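Local structure of Csm3 (Thermoplasma volcanium, 6AE2) at residues K86-Y96 with T199-L209. The protein probably binds RNA as a RAMP-superfamily subunit of the type III-A CRISPR-Cas (Csm) effector complex, and may cleave RNA as an endonuclease. Sequence-based numbering, arbitrary orientation.
Sequences KIRSLLENVDY and TGISLLEDSYL
K86 holds its ammonium over one face of the Y208 ring, NZ lying 4.1 Å from the ring centroid in a cation-pi contact displaced toward the rim. With CG anti to the backbone N (chi1 -175°) and a bend at chi2, the chain first rests its CG on L204 CD1, then runs past the carbonyl oxygen of Y208. The helical segments 86-93 and 199-205 cross at 95° with apolar side chains in the middle, and K86 reaches past the end of helix 190-205 at one side. I87 comes next, its CG2 seated on the bare backbone of G200, 3.7 Å from the CA. The absence of a side chain at G200 is consistent with the close approach here, the CA atoms of I87 and G200 being only 5.4 Å apart, while I87 CD1 lies alongside I201 CG1. One turn on, L90 divides its two methyls: CD1 packs on the backbone of L204, 3.6 Å from its CA, and CD2 turns to S207 CB. L91 lays CD2 beside G200 and across T199 OG1. V94 and L203 then meet tip to tip, CG1 to CD1 at 3.7 Å, and the same CD1 also touches L90 CB. Beyond the helix, Y96 brings its CE2 within 3.5 Å of T199 OG1, the two side chains crossing at about a right angle. Helix 104-109 flanks I87 and Y96, strand 220-230 of the antiparallel sheet touches I201, L204 and L209, W26 of the second subunit packs on V94, and helix 80-93 crosses the C-terminal half of helix 190-205.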
loop_
_atom_site.group_PDB
_atom_site.type_symbol
_atom_site.label_atom_id
_atom_site.label_comp_id
_atom_site.label_asym_id
_atom_site.label_seq_id
_atom_site.Cartn_x
_atom_site.Cartn_y
_atom_site.Cartn_z
ATOM N N LYS A 86 -2.132 11.765 7.797
ATOM C CA LYS A 86 -1.386 11.404 6.598
ATOM C C LYS A 86 -1.801 12.269 5.414
ATOM O O LYS A 86 -0.950 12.776 4.676
ATOM C CB LYS A 86 -1.579 9.920 6.280
ATOM C CG LYS A 86 -0.732 9.426 5.121
ATOM C CD LYS A 86 0.709 9.884 5.277
ATOM C CE LYS A 86 1.575 9.410 4.125
ATOM N NZ LYS A 86 2.882 8.881 4.605
ATOM N N ILE A 87 -3.110 12.453 5.221
ATOM C CA ILE A 87 -3.583 13.286 4.119
ATOM C C ILE A 87 -3.091 14.716 4.288
ATOM O O ILE A 87 -2.668 15.363 3.320
ATOM C CB ILE A 87 -5.120 13.226 4.016
ATOM C CG1 ILE A 87 -5.584 11.822 3.629
ATOM C CG2 ILE A 87 -5.634 14.242 3.006
ATOM C CD1 ILE A 87 -7.091 11.661 3.658
ATOM N N ARG A 88 -3.125 15.228 5.521
ATOM C CA ARG A 88 -2.675 16.594 5.768
ATOM C C ARG A 88 -1.195 16.749 5.436
ATOM O O ARG A 88 -0.799 17.692 4.741
ATOM C CB ARG A 88 -2.942 16.983 7.221
ATOM C CG ARG A 88 -3.014 18.484 7.441
ATOM C CD ARG A 88 -2.296 18.909 8.711
ATOM N NE ARG A 88 -2.232 20.363 8.826
ATOM C CZ ARG A 88 -3.076 21.096 9.546
ATOM N NH1 ARG A 88 -4.053 20.512 10.227
ATOM N NH2 ARG A 88 -2.943 22.415 9.586
ATOM N N SER A 89 -0.364 15.820 5.920
ATOM C CA SER A 89 1.068 15.897 5.648
ATOM C C SER A 89 1.363 15.811 4.157
ATOM O O SER A 89 2.305 16.451 3.675
ATOM C CB SER A 89 1.805 14.790 6.400
ATOM O OG SER A 89 1.567 13.526 5.805
ATOM N N LEU A 90 0.567 15.038 3.411
ATOM C CA LEU A 90 0.789 14.916 1.974
ATOM C C LEU A 90 0.472 16.219 1.250
ATOM O O LEU A 90 1.178 16.600 0.308
ATOM C CB LEU A 90 -0.051 13.773 1.409
ATOM C CG LEU A 90 0.399 12.360 1.786
ATOM C CD1 LEU A 90 -0.766 11.395 1.700
ATOM C CD2 LEU A 90 1.537 11.905 0.893
ATOM N N LEU A 91 -0.586 16.916 1.672
ATOM C CA LEU A 91 -0.917 18.189 1.042
ATOM C C LEU A 91 0.111 19.257 1.390
ATOM O O LEU A 91 0.436 20.109 0.556
ATOM C CB LEU A 91 -2.320 18.630 1.452
ATOM C CG LEU A 91 -3.464 17.771 0.907
ATOM C CD1 LEU A 91 -4.684 17.854 1.817
ATOM C CD2 LEU A 91 -3.814 18.179 -0.517
ATOM N N GLU A 92 0.638 19.224 2.614
ATOM C CA GLU A 92 1.701 20.148 2.987
ATOM C C GLU A 92 3.005 19.841 2.263
ATOM O O GLU A 92 3.847 20.734 2.123
ATOM C CB GLU A 92 1.916 20.119 4.501
ATOM C CG GLU A 92 0.759 20.706 5.292
ATOM C CD GLU A 92 0.764 20.278 6.745
ATOM O OE1 GLU A 92 1.218 19.151 7.034
ATOM O OE2 GLU A 92 0.310 21.070 7.600
ATOM N N ASN A 93 3.189 18.601 1.801
ATOM C CA ASN A 93 4.378 18.261 1.028
ATOM C C ASN A 93 4.284 18.786 -0.399
ATOM O O ASN A 93 5.293 19.212 -0.972
ATOM C CB ASN A 93 4.592 16.747 1.023
ATOM C CG ASN A 93 5.014 16.213 2.377
ATOM O OD1 ASN A 93 5.301 16.980 3.296
ATOM N ND2 ASN A 93 5.056 14.891 2.506
ATOM N N VAL A 94 3.084 18.762 -0.989
ATOM C CA VAL A 94 2.891 19.277 -2.340
ATOM C C VAL A 94 2.567 20.763 -2.358
ATOM O O VAL A 94 2.363 21.329 -3.443
ATOM C CB VAL A 94 1.775 18.511 -3.081
ATOM C CG1 VAL A 94 2.019 17.010 -3.001
ATOM C CG2 VAL A 94 0.407 18.881 -2.517
ATOM N N ASP A 95 2.516 21.415 -1.194
ATOM C CA ASP A 95 2.203 22.840 -1.087
ATOM C C ASP A 95 0.839 23.141 -1.713
ATOM O O ASP A 95 0.707 23.939 -2.643
ATOM C CB ASP A 95 3.315 23.689 -1.719
ATOM C CG ASP A 95 3.229 25.159 -1.335
ATOM O OD1 ASP A 95 2.372 25.881 -1.888
ATOM O OD2 ASP A 95 4.026 25.597 -0.480
ATOM N N TYR A 96 -0.185 22.468 -1.191
ATOM C CA TYR A 96 -1.540 22.686 -1.683
ATOM C C TYR A 96 -2.083 23.996 -1.129
ATOM O O TYR A 96 -2.119 24.201 0.088
ATOM C CB TYR A 96 -2.457 21.527 -1.298
ATOM C CG TYR A 96 -3.787 21.549 -2.028
ATOM C CD1 TYR A 96 -4.845 22.317 -1.561
ATOM C CD2 TYR A 96 -3.982 20.804 -3.185
ATOM C CE1 TYR A 96 -6.058 22.347 -2.224
ATOM C CE2 TYR A 96 -5.194 20.826 -3.855
ATOM C CZ TYR A 96 -6.227 21.598 -3.368
ATOM O OH TYR A 96 -7.434 21.624 -4.030
ATOM N N THR A 199 -8.172 15.401 -3.775
ATOM C CA THR A 199 -6.790 15.244 -4.220
ATOM C C THR A 199 -5.881 14.790 -3.087
ATOM O O THR A 199 -4.869 14.123 -3.337
ATOM C CB THR A 199 -6.258 16.544 -4.830
ATOM O OG1 THR A 199 -5.794 17.413 -3.792
ATOM C CG2 THR A 199 -7.331 17.241 -5.643
ATOM N N GLY A 200 -6.212 15.140 -1.842
ATOM C CA GLY A 200 -5.497 14.559 -0.719
ATOM C C GLY A 200 -5.641 13.050 -0.678
ATOM O O GLY A 200 -4.675 12.329 -0.414
ATOM N N ILE A 201 -6.849 12.553 -0.954
ATOM C CA ILE A 201 -7.065 11.114 -1.052
ATOM C C ILE A 201 -6.277 10.539 -2.224
ATOM O O ILE A 201 -5.700 9.449 -2.127
ATOM C CB ILE A 201 -8.571 10.812 -1.170
ATOM C CG1 ILE A 201 -9.260 11.005 0.184
ATOM C CG2 ILE A 201 -8.809 9.402 -1.706
ATOM C CD1 ILE A 201 -10.768 10.880 0.125
ATOM N N SER A 202 -6.226 11.269 -3.342
ATOM C CA SER A 202 -5.441 10.819 -4.488
ATOM C C SER A 202 -3.965 10.703 -4.130
ATOM O O SER A 202 -3.297 9.731 -4.504
ATOM C CB SER A 202 -5.636 11.777 -5.663
ATOM O OG SER A 202 -6.762 11.411 -6.440
ATOM N N LEU A 203 -3.437 11.694 -3.404
ATOM C CA LEU A 203 -2.046 11.644 -2.965
ATOM C C LEU A 203 -1.781 10.411 -2.110
ATOM O O LEU A 203 -0.736 9.762 -2.247
ATOM C CB LEU A 203 -1.703 12.911 -2.183
ATOM C CG LEU A 203 -1.532 14.210 -2.971
ATOM C CD1 LEU A 203 -1.083 15.330 -2.048
ATOM C CD2 LEU A 203 -0.544 14.023 -4.111
ATOM N N LEU A 204 -2.724 10.067 -1.229
ATOM C CA LEU A 204 -2.514 8.961 -0.301
ATOM C C LEU A 204 -2.426 7.622 -1.022
ATOM O O LEU A 204 -1.696 6.727 -0.579
ATOM C CB LEU A 204 -3.637 8.941 0.738
ATOM C CG LEU A 204 -3.735 7.726 1.664
ATOM C CD1 LEU A 204 -2.468 7.568 2.486
ATOM C CD2 LEU A 204 -4.946 7.844 2.572
ATOM N N GLU A 205 -3.148 7.464 -2.131
ATOM C CA GLU A 205 -3.158 6.182 -2.825
ATOM C C GLU A 205 -1.858 5.914 -3.571
ATOM O O GLU A 205 -1.529 4.748 -3.816
ATOM C CB GLU A 205 -4.353 6.113 -3.774
ATOM C CG GLU A 205 -5.664 6.471 -3.092
ATOM C CD GLU A 205 -6.880 5.987 -3.852
ATOM O OE1 GLU A 205 -7.752 5.344 -3.231
ATOM O OE2 GLU A 205 -6.962 6.251 -5.069
ATOM N N ASP A 206 -1.112 6.955 -3.932
ATOM C CA ASP A 206 0.259 6.796 -4.397
ATOM C C ASP A 206 1.263 6.847 -3.253
ATOM O O ASP A 206 2.472 6.928 -3.501
ATOM C CB ASP A 206 0.597 7.858 -5.442
ATOM C CG ASP A 206 0.104 7.486 -6.823
ATOM O OD1 ASP A 206 -0.356 6.340 -7.013
ATOM O OD2 ASP A 206 0.190 8.339 -7.727
ATOM N N SER A 207 0.780 6.808 -2.011
ATOM C CA SER A 207 1.623 6.700 -0.831
ATOM C C SER A 207 1.122 5.541 0.023
ATOM O O SER A 207 0.749 4.487 -0.512
ATOM C CB SER A 207 1.623 8.008 -0.037
ATOM O OG SER A 207 2.722 8.055 0.859
ATOM N N TYR A 208 1.084 5.727 1.343
ATOM C CA TYR A 208 0.757 4.618 2.228
ATOM C C TYR A 208 0.241 5.136 3.563
ATOM O O TYR A 208 0.552 6.255 3.976
ATOM C CB TYR A 208 1.979 3.721 2.446
ATOM C CG TYR A 208 3.123 4.427 3.145
ATOM C CD1 TYR A 208 4.057 5.163 2.425
ATOM C CD2 TYR A 208 3.268 4.359 4.526
ATOM C CE1 TYR A 208 5.101 5.810 3.062
ATOM C CE2 TYR A 208 4.310 5.002 5.169
ATOM C CZ TYR A 208 5.222 5.725 4.434
ATOM O OH TYR A 208 6.258 6.365 5.076
ATOM N N LEU A 209 -0.539 4.292 4.233
ATOM C CA LEU A 209 -0.957 4.503 5.611
ATOM C C LEU A 209 -0.083 3.682 6.552
ATOM O O LEU A 209 0.404 2.607 6.195
ATOM C CB LEU A 209 -2.424 4.115 5.816
ATOM C CG LEU A 209 -3.522 5.125 5.494
ATOM C CD1 LEU A 209 -4.891 4.491 5.714
ATOM C CD2 LEU A 209 -3.351 6.368 6.349
#